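Local coordinates for uncharacterized protein (Bacteroides ovatus CL02T12C04, PDB 6PTM) that probably hydrolyses carrageenan oligosaccharides from the chain end, as an exo-acting glycoside hydrolase of family GH42, at residues 692-697 and 709-714; 700-705 and 726-731; 705-710 and 721-726; 731-736 and 758-763. All blocks are in the same frame, centred on the assembly; numbering follows the deposited sequence.

Contact 1: 692-697 and 709-714. With EDO (1,2-ethanediol), chain E; EDO (1,2-ethanediol), chain F.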
loop_
_atom_site.group_PDB
_atom_site.type_symbol
_atom_site.label_atom_id
_atom_site.label_comp_id
_atom_site.label_asym_id
_atom_site.label_seq_id
_atom_site.Cartn_x
_atom_site.Cartn_y
_atom_site.Cartn_z
ATOM N N PRO A 692 16.222 -3.804 20.588
ATOM C CA PRO A 692 15.076 -4.308 21.329
ATOM C C PRO A 692 15.436 -4.893 22.712
ATOM O O PRO A 692 16.519 -5.453 22.886
ATOM C CB PRO A 692 14.524 -5.400 20.403
ATOM C CG PRO A 692 15.007 -4.999 19.035
ATOM C CD PRO A 692 16.412 -4.508 19.311
ATOM N N MET A 693 14.492 -4.792 23.643
ATOM C CA MET A 693 14.651 -5.272 25.037
ATOM C C MET A 693 14.447 -6.792 25.097
ATOM O O MET A 693 14.877 -7.388 26.091
ATOM C CB MET A 693 13.655 -4.571 25.958
ATOM C CG MET A 693 14.004 -3.125 26.232
ATOM S SD MET A 693 15.499 -3.039 27.254
ATOM C CE MET A 693 16.653 -2.399 26.047
ATOM N N ILE A 694 13.833 -7.390 24.078
ATOM C CA ILE A 694 13.674 -8.859 23.898
ATOM C C ILE A 694 14.542 -9.207 22.682
ATOM O O ILE A 694 14.447 -8.481 21.648
ATOM C CB ILE A 694 12.197 -9.273 23.698
ATOM C CG1 ILE A 694 11.259 -8.832 24.831
ATOM C CG2 ILE A 694 12.064 -10.759 23.453
ATOM C CD1 ILE A 694 11.668 -9.303 26.216
ATOM N N SER A 695 15.374 -10.249 22.784
ATOM C CA SER A 695 16.202 -10.760 21.670
ATOM C C SER A 695 15.519 -11.967 21.071
ATOM O O SER A 695 15.025 -12.823 21.840
ATOM C CB SER A 695 17.583 -11.093 22.107
ATOM O OG SER A 695 18.129 -9.915 22.644
ATOM N N ILE A 696 15.510 -12.033 19.748
ATOM C CA ILE A 696 14.912 -13.181 19.011
ATOM C C ILE A 696 15.931 -13.766 18.033
ATOM O O ILE A 696 16.614 -13.028 17.325
ATOM C CB ILE A 696 13.585 -12.791 18.338
ATOM C CG1 ILE A 696 12.623 -12.205 19.374
ATOM C CG2 ILE A 696 13.010 -13.989 17.615
ATOM C CD1 ILE A 696 11.202 -12.085 18.924
ATOM N N ALA A 697 16.017 -15.091 18.041
ATOM C CA ALA A 697 16.710 -15.901 17.028
ATOM C C ALA A 697 15.662 -16.756 16.313
ATOM O O ALA A 697 14.761 -17.304 16.956
ATOM C CB ALA A 697 17.766 -16.768 17.690
ATOM N N TRP A 709 9.970 -9.165 13.214
ATOM C CA TRP A 709 9.562 -9.002 14.627
ATOM C C TRP A 709 9.792 -7.570 15.107
ATOM O O TRP A 709 10.639 -6.842 14.492
ATOM C CB TRP A 709 10.231 -10.038 15.509
ATOM C CG TRP A 709 11.715 -10.012 15.498
ATOM C CD1 TRP A 709 12.527 -10.571 14.568
ATOM C CD2 TRP A 709 12.562 -9.518 16.541
ATOM N NE1 TRP A 709 13.836 -10.376 14.921
ATOM C CE2 TRP A 709 13.890 -9.765 16.143
ATOM C CE3 TRP A 709 12.328 -8.869 17.753
ATOM C CZ2 TRP A 709 14.982 -9.416 16.932
ATOM C CZ3 TRP A 709 13.407 -8.474 18.513
ATOM C CH2 TRP A 709 14.713 -8.743 18.106
ATOM N N ARG A 710 8.989 -7.158 16.097
ATOM C CA ARG A 710 9.036 -5.813 16.699
ATOM C C ARG A 710 8.749 -5.964 18.185
ATOM O O ARG A 710 8.070 -6.912 18.567
ATOM C CB ARG A 710 7.990 -4.887 16.069
ATOM C CG ARG A 710 8.143 -4.658 14.570
ATOM C CD ARG A 710 9.423 -3.923 14.161
ATOM N NE ARG A 710 9.481 -3.745 12.700
ATOM C CZ ARG A 710 8.749 -2.870 12.003
ATOM N NH1 ARG A 710 7.879 -2.058 12.603
ATOM N NH2 ARG A 710 8.858 -2.838 10.683
ATOM N N VAL A 711 9.254 -5.040 18.994
ATOM C CA VAL A 711 9.027 -5.035 20.451
ATOM C C VAL A 711 8.692 -3.616 20.897
ATOM O O VAL A 711 9.471 -2.699 20.562
ATOM C CB VAL A 711 10.257 -5.582 21.191
ATOM C CG1 VAL A 711 9.971 -5.711 22.689
ATOM C CG2 VAL A 711 10.688 -6.900 20.587
ATOM N N ILE A 712 7.602 -3.466 21.649
ATOM C CA ILE A 712 7.262 -2.192 22.336
ATOM C C ILE A 712 7.142 -2.464 23.834
ATOM O O ILE A 712 6.876 -3.625 24.206
ATOM C CB ILE A 712 5.989 -1.559 21.759
ATOM C CG1 ILE A 712 4.793 -2.496 21.881
ATOM C CG2 ILE A 712 6.230 -1.090 20.333
ATOM C CD1 ILE A 712 3.480 -1.891 21.489
ATOM N N ALA A 713 7.332 -1.419 24.640
ATOM C CA ALA A 713 7.194 -1.431 26.109
ATOM C C ALA A 713 5.725 -1.282 26.419
ATOM O O ALA A 713 5.130 -0.373 25.855
ATOM C CB ALA A 713 7.978 -0.294 26.706
ATOM N N LYS A 714 5.173 -2.164 27.235
ATOM C CA LYS A 714 3.811 -2.052 27.813
ATOM C C LYS A 714 3.955 -1.296 29.132
ATOM O O LYS A 714 3.123 -0.419 29.393
ATOM C CB LYS A 714 3.226 -3.443 28.058
ATOM C CG LYS A 714 1.793 -3.503 28.588
ATOM C CD LYS A 714 1.592 -4.678 29.524
ATOM C CE LYS A 714 0.196 -5.260 29.604
ATOM N NZ LYS A 714 -0.744 -4.252 30.100
HETATM C C1 EDO E . 11.383 -0.828 23.839
HETATM O O1 EDO E . 10.786 -0.443 22.613
HETATM C C2 EDO E . 11.489 -2.306 23.864
HETATM O O2 EDO E . 12.310 -2.883 22.859
HETATM C C1 EDO F . 13.801 -0.467 20.379
HETATM O O1 EDO F . 12.853 0.380 21.046
HETATM C C2 EDO F . 13.148 -1.462 19.507
HETATM O O2 EDO F . 12.443 -2.495 20.198
HETATM O O HOH W 1 16.818 -11.439 15.090
#
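Ile696 lies over one face of the Trp709 indole. Its CB stands above the six-membered ring, 3.8 Å from the centroid and 13° off the normal, a CH-pi contact. Its CG1 and CD1 continue across the same face, and Ile696 CD1 comes 3.6 Å from Trp709 CE3. With CG lodged between backbone N and carbonyl carbon (chi1 59°), the indole stands up from its own strand and fills the hollow beneath 694-697. The far end of the ring meets Pro692, whose CB is 3.8 Å from Trp709 CZ3. Ile694 O comes obliquely to the same atom, buried and without a partner in the model. The strands run antiparallel at 168°, axes 8.5 Å apart. They belong to two antiparallel sheets packed face to face, as in a beta-sandwich, and mostly side chains meet between them. An alanine in place of Trp709 would probably open a gap under Ile696 and leave Pro692 without its aromatic neighbour. Val711 makes the second bump. Its CG2 sits in the indole plane at the ring edge and 4.1 Å from Pro692 CB, while CG1 meets Ile694 CG1 at 4.0 Å. Two ethanediols, probably from the crystallisation liquor, bind Met693 N and Val711 O.

Contact 2: 700-705 and 726-731; sequences NDRNMP and IGKSDA
Arg702 lays its guanidinium against the 727-729 loop. One face rests on the backbone of Gly727 and Lys728, with Arg702 NH2 3.6 Å from Gly727 CA. Asn700 CG lies over the opposite face, so the flat group is sandwiched. Arg702 NH1 donates to Ser729 OG at 3.1 Å, in the guanidinium plane and with an angle of 158° at the hydrogen. A bend at chi3 (-24°) turns the group into this slot, and Arg702 NE bonds Asn442 OD1 beyond the two segments. Asn700 also shapes the loop itself. Its OD1 accepts from Arg702 N at 2.8 Å, an Asx turn, and its ND2 donates to Met704 O. The outer side is looser. Exposed Asp701 reaches Ser729 through one oxygen, Ser729 OG donating to Asp701 OD1 at 2.7 Å from above the carboxylate plane. A water links Asp701 N to Asp730 O, and Lys728 CG lies 3.6 Å from Arg702 CD. A leucine in place of Arg702 would probably leave Ser729 OG and Asn442 OD1 without their donor and the two loops less firmly joined. Ser729 OG thus links the two charged residues, accepting from Arg702 and donating to Asp701, which would probably favour both charges.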
loop_
_atom_site.group_PDB
_atom_site.type_symbol
_atom_site.label_atom_id
_atom_site.label_comp_id
_atom_site.label_asym_id
_atom_site.label_seq_id
_atom_site.Cartn_x
_atom_site.Cartn_y
_atom_site.Cartn_z
ATOM N N ASN A 700 15.074 -22.132 10.630
ATOM C CA ASN A 700 14.148 -22.712 9.634
ATOM C C ASN A 700 15.013 -23.580 8.709
ATOM O O ASN A 700 16.260 -23.520 8.828
ATOM C CB ASN A 700 13.336 -21.577 8.978
ATOM C CG ASN A 700 14.236 -20.588 8.270
ATOM O OD1 ASN A 700 15.145 -21.020 7.565
ATOM N ND2 ASN A 700 14.078 -19.284 8.493
ATOM N N ASP A 701 14.395 -24.304 7.788
ATOM C CA ASP A 701 15.116 -25.203 6.843
ATOM C C ASP A 701 15.714 -24.399 5.675
ATOM O O ASP A 701 16.205 -25.036 4.766
ATOM C CB ASP A 701 14.204 -26.336 6.354
ATOM C CG ASP A 701 12.967 -25.886 5.577
ATOM O OD1 ASP A 701 12.887 -24.679 5.232
ATOM O OD2 ASP A 701 12.080 -26.748 5.308
ATOM N N ARG A 702 15.688 -23.063 5.727
ATOM C CA ARG A 702 16.248 -22.217 4.639
ATOM C C ARG A 702 17.567 -21.564 5.077
ATOM O O ARG A 702 18.002 -21.796 6.208
ATOM C CB ARG A 702 15.213 -21.195 4.154
ATOM C CG ARG A 702 13.867 -21.816 3.809
ATOM C CD ARG A 702 12.689 -20.887 3.625
ATOM N NE ARG A 702 12.818 -19.615 4.303
ATOM C CZ ARG A 702 12.207 -19.263 5.416
ATOM N NH1 ARG A 702 11.398 -20.101 6.042
ATOM N NH2 ARG A 702 12.416 -18.060 5.900
ATOM N N ASN A 703 18.175 -20.776 4.191
ATOM C CA ASN A 703 19.458 -20.105 4.492
ATOM C C ASN A 703 19.146 -18.739 5.134
ATOM O O ASN A 703 20.113 -18.056 5.438
ATOM N N MET A 704 17.865 -18.336 5.307
ATOM C CA MET A 704 17.503 -16.921 5.591
ATOM C C MET A 704 16.313 -16.769 6.557
ATOM O O MET A 704 15.344 -17.528 6.549
ATOM C CB MET A 704 17.136 -16.192 4.295
ATOM C CG MET A 704 18.258 -16.036 3.280
ATOM S SD MET A 704 17.523 -15.432 1.739
ATOM C CE MET A 704 17.679 -13.661 1.964
ATOM N N PRO A 705 16.294 -15.677 7.345
ATOM C CA PRO A 705 15.145 -15.379 8.196
ATOM C C PRO A 705 13.901 -15.012 7.363
ATOM O O PRO A 705 14.045 -14.503 6.257
ATOM C CB PRO A 705 15.624 -14.204 9.051
ATOM C CG PRO A 705 16.682 -13.538 8.221
ATOM C CD PRO A 705 17.350 -14.653 7.426
ATOM N N ILE A 726 6.951 -14.259 7.335
ATOM C CA ILE A 726 6.862 -13.891 5.895
ATOM C C ILE A 726 7.552 -15.012 5.110
ATOM O O ILE A 726 7.401 -15.047 3.900
ATOM C CB ILE A 726 7.537 -12.532 5.624
ATOM C CG1 ILE A 726 7.048 -11.437 6.570
ATOM C CG2 ILE A 726 7.314 -12.108 4.181
ATOM C CD1 ILE A 726 7.891 -10.153 6.504
ATOM N N GLY A 727 8.267 -15.901 5.800
ATOM C CA GLY A 727 8.997 -17.027 5.183
ATOM C C GLY A 727 8.071 -18.110 4.631
ATOM O O GLY A 727 6.932 -18.281 5.111
ATOM N N LYS A 728 8.575 -18.914 3.708
ATOM C CA LYS A 728 7.734 -19.900 3.001
ATOM C C LYS A 728 7.725 -21.237 3.737
ATOM O O LYS A 728 7.107 -22.168 3.216
ATOM C CB LYS A 728 8.293 -20.157 1.608
ATOM C CG LYS A 728 9.651 -20.826 1.655
ATOM C CD LYS A 728 10.399 -20.726 0.361
ATOM C CE LYS A 728 10.060 -21.833 -0.599
ATOM N NZ LYS A 728 11.298 -22.209 -1.317
ATOM N N SER A 729 8.420 -21.382 4.857
ATOM C CA SER A 729 8.351 -22.654 5.632
ATOM C C SER A 729 8.307 -22.320 7.116
ATOM O O SER A 729 8.522 -21.172 7.451
ATOM C CB SER A 729 9.487 -23.622 5.264
ATOM O OG SER A 729 10.752 -23.095 5.651
ATOM N N ASP A 730 8.010 -23.311 7.951
ATOM C CA ASP A 730 7.962 -23.182 9.427
ATOM C C ASP A 730 9.284 -22.587 9.934
ATOM O O ASP A 730 10.397 -22.977 9.493
ATOM C CB ASP A 730 7.659 -24.525 10.100
ATOM C CG ASP A 730 6.280 -25.080 9.801
ATOM O OD1 ASP A 730 5.484 -24.417 9.093
ATOM O OD2 ASP A 730 6.016 -26.161 10.255
ATOM N N ALA A 731 9.151 -21.678 10.881
ATOM C CA ALA A 731 10.271 -21.068 11.595
ATOM C C ALA A 731 10.062 -21.335 13.083
ATOM O O ALA A 731 8.917 -21.288 13.543
ATOM C CB ALA A 731 10.309 -19.586 11.264
HETATM O O HOH W 2 11.627 -24.597 8.070
#

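Contact 3: 705-710 and 721-726; sequences PGCEWR and VNIVNI
Cys707 packs its CB on Ile723 CG2 at 3.8 Å. Its SG, anti to the carbonyl carbon (chi1 -69°), leans alongside the Asn725 side chain, 3.9 Å from Asn725 CB. Asn725 OD1 itself accepts from Gly727 N. On this same face Trp709 adds its CB against Ile723 CG1. The backbones pair as an antiparallel beta hairpin at 169°. Glu708 with Val724 and Arg710 with Asn722 are hydrogen-bonded pairs, each with two bonds, such as Val724 N to Glu708 O at 3.0 Å. Cys707 with Asn725 and Trp709 with Ile723 are non-hydrogen-bonded pairs, where CA-H...O contacts form, such as Trp709 CA to Asn722 O at 3.0 Å. One further bond, Ile726 N to Gly706 O at 2.7 Å, extends the pairing past the strand end. Ile726 N lies above the carbonyl plane of Gly706. Glu708 and Arg710 occupy the other face with Asn722 and Val724. There Glu708 CB meets Ile726 CD1 at 3.8 Å. The buried Glu708 carboxylate is held by His499 and Asn591, and its ion pair with Arg710 is long and weak. Asn722 OD1 accepts from Trp494. Helix 486-498 covers the Glu708 face, with Leu495 and Ile498 packed on it. The Cys707 face meets strands 694-700 and 731-737 of the second sheet. Strand 765-772 bonds to the other edge of 721-725, so the hairpin lies between a helix and a sheet.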
loop_
_atom_site.group_PDB
_atom_site.type_symbol
_atom_site.label_atom_id
_atom_site.label_comp_id
_atom_site.label_asym_id
_atom_site.label_seq_id
_atom_site.Cartn_x
_atom_site.Cartn_y
_atom_site.Cartn_z
ATOM N N PRO A 705 16.294 -15.677 7.345
ATOM C CA PRO A 705 15.145 -15.379 8.196
ATOM C C PRO A 705 13.901 -15.012 7.363
ATOM O O PRO A 705 14.045 -14.503 6.257
ATOM C CB PRO A 705 15.624 -14.204 9.051
ATOM C CG PRO A 705 16.682 -13.538 8.221
ATOM C CD PRO A 705 17.350 -14.653 7.426
ATOM N N GLY A 706 12.715 -15.306 7.909
ATOM C CA GLY A 706 11.415 -14.844 7.381
ATOM C C GLY A 706 10.535 -14.178 8.428
ATOM O O GLY A 706 9.469 -13.686 8.055
ATOM N N CYS A 707 10.890 -14.259 9.713
ATOM C CA CYS A 707 10.055 -13.706 10.802
ATOM C C CYS A 707 10.445 -12.257 11.030
ATOM O O CYS A 707 11.542 -11.992 11.592
ATOM C CB CYS A 707 10.193 -14.518 12.079
ATOM S SG CYS A 707 9.456 -16.152 11.918
ATOM N N GLU A 708 9.587 -11.340 10.582
ATOM C CA GLU A 708 9.757 -9.914 10.911
ATOM C C GLU A 708 9.172 -9.690 12.295
ATOM O O GLU A 708 7.994 -9.986 12.483
ATOM C CB GLU A 708 9.030 -9.033 9.901
ATOM C CG GLU A 708 9.438 -7.582 10.037
ATOM C CD GLU A 708 8.508 -6.614 9.325
ATOM O OE1 GLU A 708 7.378 -6.373 9.847
ATOM O OE2 GLU A 708 8.889 -6.172 8.237
ATOM N N TRP A 709 9.970 -9.165 13.214
ATOM C CA TRP A 709 9.562 -9.002 14.627
ATOM C C TRP A 709 9.792 -7.570 15.107
ATOM O O TRP A 709 10.639 -6.842 14.492
ATOM C CB TRP A 709 10.231 -10.038 15.509
ATOM C CG TRP A 709 11.715 -10.012 15.498
ATOM C CD1 TRP A 709 12.527 -10.571 14.568
ATOM C CD2 TRP A 709 12.562 -9.518 16.541
ATOM N NE1 TRP A 709 13.836 -10.376 14.921
ATOM C CE2 TRP A 709 13.890 -9.765 16.143
ATOM C CE3 TRP A 709 12.328 -8.869 17.753
ATOM C CZ2 TRP A 709 14.982 -9.416 16.932
ATOM C CZ3 TRP A 709 13.407 -8.474 18.513
ATOM C CH2 TRP A 709 14.713 -8.743 18.106
ATOM N N ARG A 710 8.989 -7.158 16.097
ATOM C CA ARG A 710 9.036 -5.813 16.699
ATOM C C ARG A 710 8.749 -5.964 18.185
ATOM O O ARG A 710 8.070 -6.912 18.567
ATOM C CB ARG A 710 7.990 -4.887 16.069
ATOM C CG ARG A 710 8.143 -4.658 14.570
ATOM C CD ARG A 710 9.423 -3.923 14.161
ATOM N NE ARG A 710 9.481 -3.745 12.700
ATOM C CZ ARG A 710 8.749 -2.870 12.003
ATOM N NH1 ARG A 710 7.879 -2.058 12.603
ATOM N NH2 ARG A 710 8.858 -2.838 10.683
ATOM N N VAL A 721 5.417 -8.171 21.933
ATOM C CA VAL A 721 6.266 -8.675 20.814
ATOM C C VAL A 721 5.348 -9.012 19.648
ATOM O O VAL A 721 4.382 -9.756 19.859
ATOM C CB VAL A 721 7.079 -9.903 21.235
ATOM C CG1 VAL A 721 7.903 -10.445 20.078
ATOM C CG2 VAL A 721 7.949 -9.592 22.447
ATOM N N ASN A 722 5.630 -8.472 18.469
ATOM C CA ASN A 722 4.861 -8.739 17.241
ATOM C C ASN A 722 5.752 -9.575 16.322
ATOM O O ASN A 722 6.904 -9.162 16.081
ATOM C CB ASN A 722 4.460 -7.428 16.581
ATOM C CG ASN A 722 3.711 -7.671 15.288
ATOM O OD1 ASN A 722 2.555 -8.056 15.327
ATOM N ND2 ASN A 722 4.403 -7.565 14.168
ATOM N N ILE A 723 5.263 -10.716 15.837
ATOM C CA ILE A 723 6.054 -11.574 14.908
ATOM C C ILE A 723 5.132 -11.974 13.780
ATOM O O ILE A 723 4.022 -12.454 14.089
ATOM C CB ILE A 723 6.644 -12.820 15.578
ATOM C CG1 ILE A 723 7.305 -12.519 16.915
ATOM C CG2 ILE A 723 7.604 -13.487 14.619
ATOM C CD1 ILE A 723 7.754 -13.785 17.643
ATOM N N VAL A 724 5.573 -11.777 12.535
ATOM C CA VAL A 724 4.878 -12.351 11.357
ATOM C C VAL A 724 5.894 -13.185 10.581
ATOM O O VAL A 724 6.940 -12.663 10.227
ATOM C CB VAL A 724 4.278 -11.248 10.470
ATOM C CG1 VAL A 724 3.465 -11.847 9.343
ATOM C CG2 VAL A 724 3.485 -10.262 11.290
ATOM N N ASN A 725 5.564 -14.442 10.310
ATOM C CA ASN A 725 6.411 -15.305 9.461
ATOM C C ASN A 725 6.075 -15.015 7.995
ATOM O O ASN A 725 5.028 -15.484 7.514
ATOM C CB ASN A 725 6.265 -16.773 9.820
ATOM C CG ASN A 725 7.256 -17.636 9.078
ATOM O OD1 ASN A 725 8.181 -17.126 8.442
ATOM N ND2 ASN A 725 7.094 -18.945 9.177
ATOM N N ILE A 726 6.951 -14.259 7.335
ATOM C CA ILE A 726 6.862 -13.891 5.895
ATOM C C ILE A 726 7.552 -15.012 5.110
ATOM O O ILE A 726 7.401 -15.047 3.900
ATOM C CB ILE A 726 7.537 -12.532 5.624
ATOM C CG1 ILE A 726 7.048 -11.437 6.570
ATOM C CG2 ILE A 726 7.314 -12.108 4.181
ATOM C CD1 ILE A 726 7.891 -10.153 6.504
#

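Contact 4: 731-736 and 758-763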
loop_
_atom_site.group_PDB
_atom_site.type_symbol
_atom_site.label_atom_id
_atom_site.label_comp_id
_atom_site.label_asym_id
_atom_site.label_seq_id
_atom_site.Cartn_x
_atom_site.Cartn_y
_atom_site.Cartn_z
ATOM N N ALA A 731 9.151 -21.678 10.881
ATOM C CA ALA A 731 10.271 -21.068 11.595
ATOM C C ALA A 731 10.062 -21.335 13.083
ATOM O O ALA A 731 8.917 -21.288 13.543
ATOM C CB ALA A 731 10.309 -19.586 11.264
ATOM N N THR A 732 11.139 -21.622 13.794
ATOM C CA THR A 732 11.169 -21.654 15.271
ATOM C C THR A 732 11.803 -20.361 15.776
ATOM O O THR A 732 12.947 -20.078 15.393
ATOM C CB THR A 732 11.956 -22.862 15.782
ATOM O OG1 THR A 732 11.203 -23.997 15.378
ATOM C CG2 THR A 732 12.156 -22.803 17.278
ATOM N N VAL A 733 11.069 -19.556 16.542
ATOM C CA VAL A 733 11.634 -18.329 17.166
ATOM C C VAL A 733 12.047 -18.704 18.580
ATOM O O VAL A 733 11.322 -19.417 19.254
ATOM C CB VAL A 733 10.715 -17.091 17.147
ATOM C CG1 VAL A 733 10.529 -16.562 15.732
ATOM C CG2 VAL A 733 9.378 -17.337 17.799
ATOM N N SER A 734 13.172 -18.170 19.017
ATOM C CA SER A 734 13.651 -18.322 20.393
ATOM C C SER A 734 13.870 -16.928 20.997
ATOM O O SER A 734 14.597 -16.111 20.390
ATOM C CB SER A 734 14.898 -19.189 20.387
ATOM O OG SER A 734 15.349 -19.217 21.704
ATOM N N MET A 735 13.257 -16.650 22.139
ATOM C CA MET A 735 13.262 -15.286 22.745
ATOM C C MET A 735 14.023 -15.285 24.080
ATOM O O MET A 735 13.923 -16.261 24.814
ATOM C CB MET A 735 11.829 -14.812 22.999
ATOM C CG MET A 735 10.982 -14.718 21.748
ATOM S SD MET A 735 9.387 -13.940 22.148
ATOM C CE MET A 735 8.835 -15.026 23.456
ATOM N N SER A 736 14.765 -14.224 24.366
ATOM C CA SER A 736 15.416 -13.994 25.672
ATOM C C SER A 736 15.352 -12.507 25.982
ATOM O O SER A 736 15.199 -11.698 25.044
ATOM C CB SER A 736 16.839 -14.491 25.684
ATOM O OG SER A 736 17.606 -13.737 24.752
ATOM N N ILE A 758 8.755 -20.852 20.004
ATOM C CA ILE A 758 7.452 -20.921 19.289
ATOM C C ILE A 758 7.730 -21.281 17.836
ATOM O O ILE A 758 8.651 -20.726 17.242
ATOM C CB ILE A 758 6.686 -19.580 19.378
ATOM C CG1 ILE A 758 6.440 -19.140 20.818
ATOM C CG2 ILE A 758 5.372 -19.655 18.588
ATOM C CD1 ILE A 758 5.909 -17.696 20.918
ATOM N N VAL A 759 6.893 -22.126 17.274
ATOM C CA VAL A 759 6.891 -22.453 15.832
ATOM C C VAL A 759 5.856 -21.569 15.157
ATOM O O VAL A 759 4.687 -21.584 15.585
ATOM C CB VAL A 759 6.593 -23.944 15.633
ATOM C CG1 VAL A 759 6.465 -24.275 14.162
ATOM C CG2 VAL A 759 7.661 -24.801 16.295
ATOM N N LEU A 760 6.271 -20.799 14.151
ATOM C CA LEU A 760 5.304 -20.075 13.287
ATOM C C LEU A 760 5.267 -20.768 11.929
ATOM O O LEU A 760 6.308 -20.854 11.282
ATOM C CB LEU A 760 5.697 -18.604 13.106
ATOM C CG LEU A 760 5.588 -17.686 14.322
ATOM C CD1 LEU A 760 6.797 -17.826 15.232
ATOM C CD2 LEU A 760 5.459 -16.231 13.870
ATOM N N LYS A 761 4.086 -21.158 11.504
ATOM C CA LYS A 761 3.806 -21.595 10.121
ATOM C C LYS A 761 3.896 -20.358 9.240
ATOM O O LYS A 761 3.781 -19.224 9.736
ATOM C CB LYS A 761 2.433 -22.269 10.017
ATOM C CG LYS A 761 2.222 -23.517 10.883
ATOM C CD LYS A 761 0.782 -24.069 10.754
ATOM N N PRO A 762 4.163 -20.521 7.929
ATOM C CA PRO A 762 4.121 -19.382 7.019
ATOM C C PRO A 762 2.810 -18.602 7.222
ATOM O O PRO A 762 1.753 -19.231 7.431
ATOM C CB PRO A 762 4.259 -20.022 5.626
ATOM C CG PRO A 762 5.015 -21.317 5.890
ATOM C CD PRO A 762 4.491 -21.785 7.242
ATOM N N ASN A 763 2.921 -17.261 7.244
ATOM C CA ASN A 763 1.795 -16.307 7.396
ATOM C C ASN A 763 1.314 -16.211 8.842
ATOM O O ASN A 763 0.484 -15.310 9.085
ATOM C CB ASN A 763 0.584 -16.634 6.512
ATOM C CG ASN A 763 0.944 -16.691 5.051
ATOM O OD1 ASN A 763 1.556 -15.764 4.537
ATOM N ND2 ASN A 763 0.651 -17.809 4.401
#
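Val733 and Ile758 face each other across two antiparallel strands joined mainly by backbone hydrogen bonds. There are four. Val733 N donates to Ile758 O at 2.8 Å, and Ile758 N returns a bond to Val733 O at 3.0 Å. Leu760 N binds Ala731 O at 2.8 Å, approaching nearly along the C=O axis, and Ala731 N donates to Leu760 O with an angle of 170° at the hydrogen. Between these two hydrogen-bonded pairs sits the non-hydrogen-bonded pair of Thr732 and Val759. CA-H...O contacts flank it, with Thr732 CA 3.3 Å from Ile758 O and Val759 CA equally close to Ala731 O. The apolar contacts gather on the face that carries Ala731, Val733, Ile758 and Leu760. Val733 CG2, set between its backbone N and carbonyl carbon, touches Ile758 CB at 3.8 Å and Leu760 CD1 at 3.7 Å. The Val733 and Leu760 side chains cross at about a right angle. Ile723 of strand 718-725 and Leu768 of strand 765-772 help to bury this face. On the other face, nearer solvent, Thr732 OG1 lies 3.7 Å from Val759 CG2. Strand 731-736 also bonds to strand 694-700 along its second edge. It is therefore the central strand of a three-stranded antiparallel sheet, packed face to face on a second antiparallel sheet as in a beta-sandwich.

Overall arrangement
All four contacts lie in the C-terminal beta region, on one side of the chain's centre. Contacts 3 and 4 are pairings within the two sheets, and their centres are 8 Å apart. A probable hydrogen bond from Asn763 N to Asn725 O, 2.8 Å, links them. Contact 1 packs one sheet on the other, its centre 11 Å from that of contact 3, with which it shares Trp709 and Arg710. Ile696 CD1 of contact 1 also lies 3.9 Å from Val721 CG1 of contact 3. Contacts 1 and 4 meet through Ser695 N and Ser736 O, 2.7 Å apart. Contact 2 joins loops at the far end, its centre 20 Å from that of contact 1. It shares Ala731 with contact 4, and Ala731 CB is 3.6 Å from Cys707 SG of contact 3.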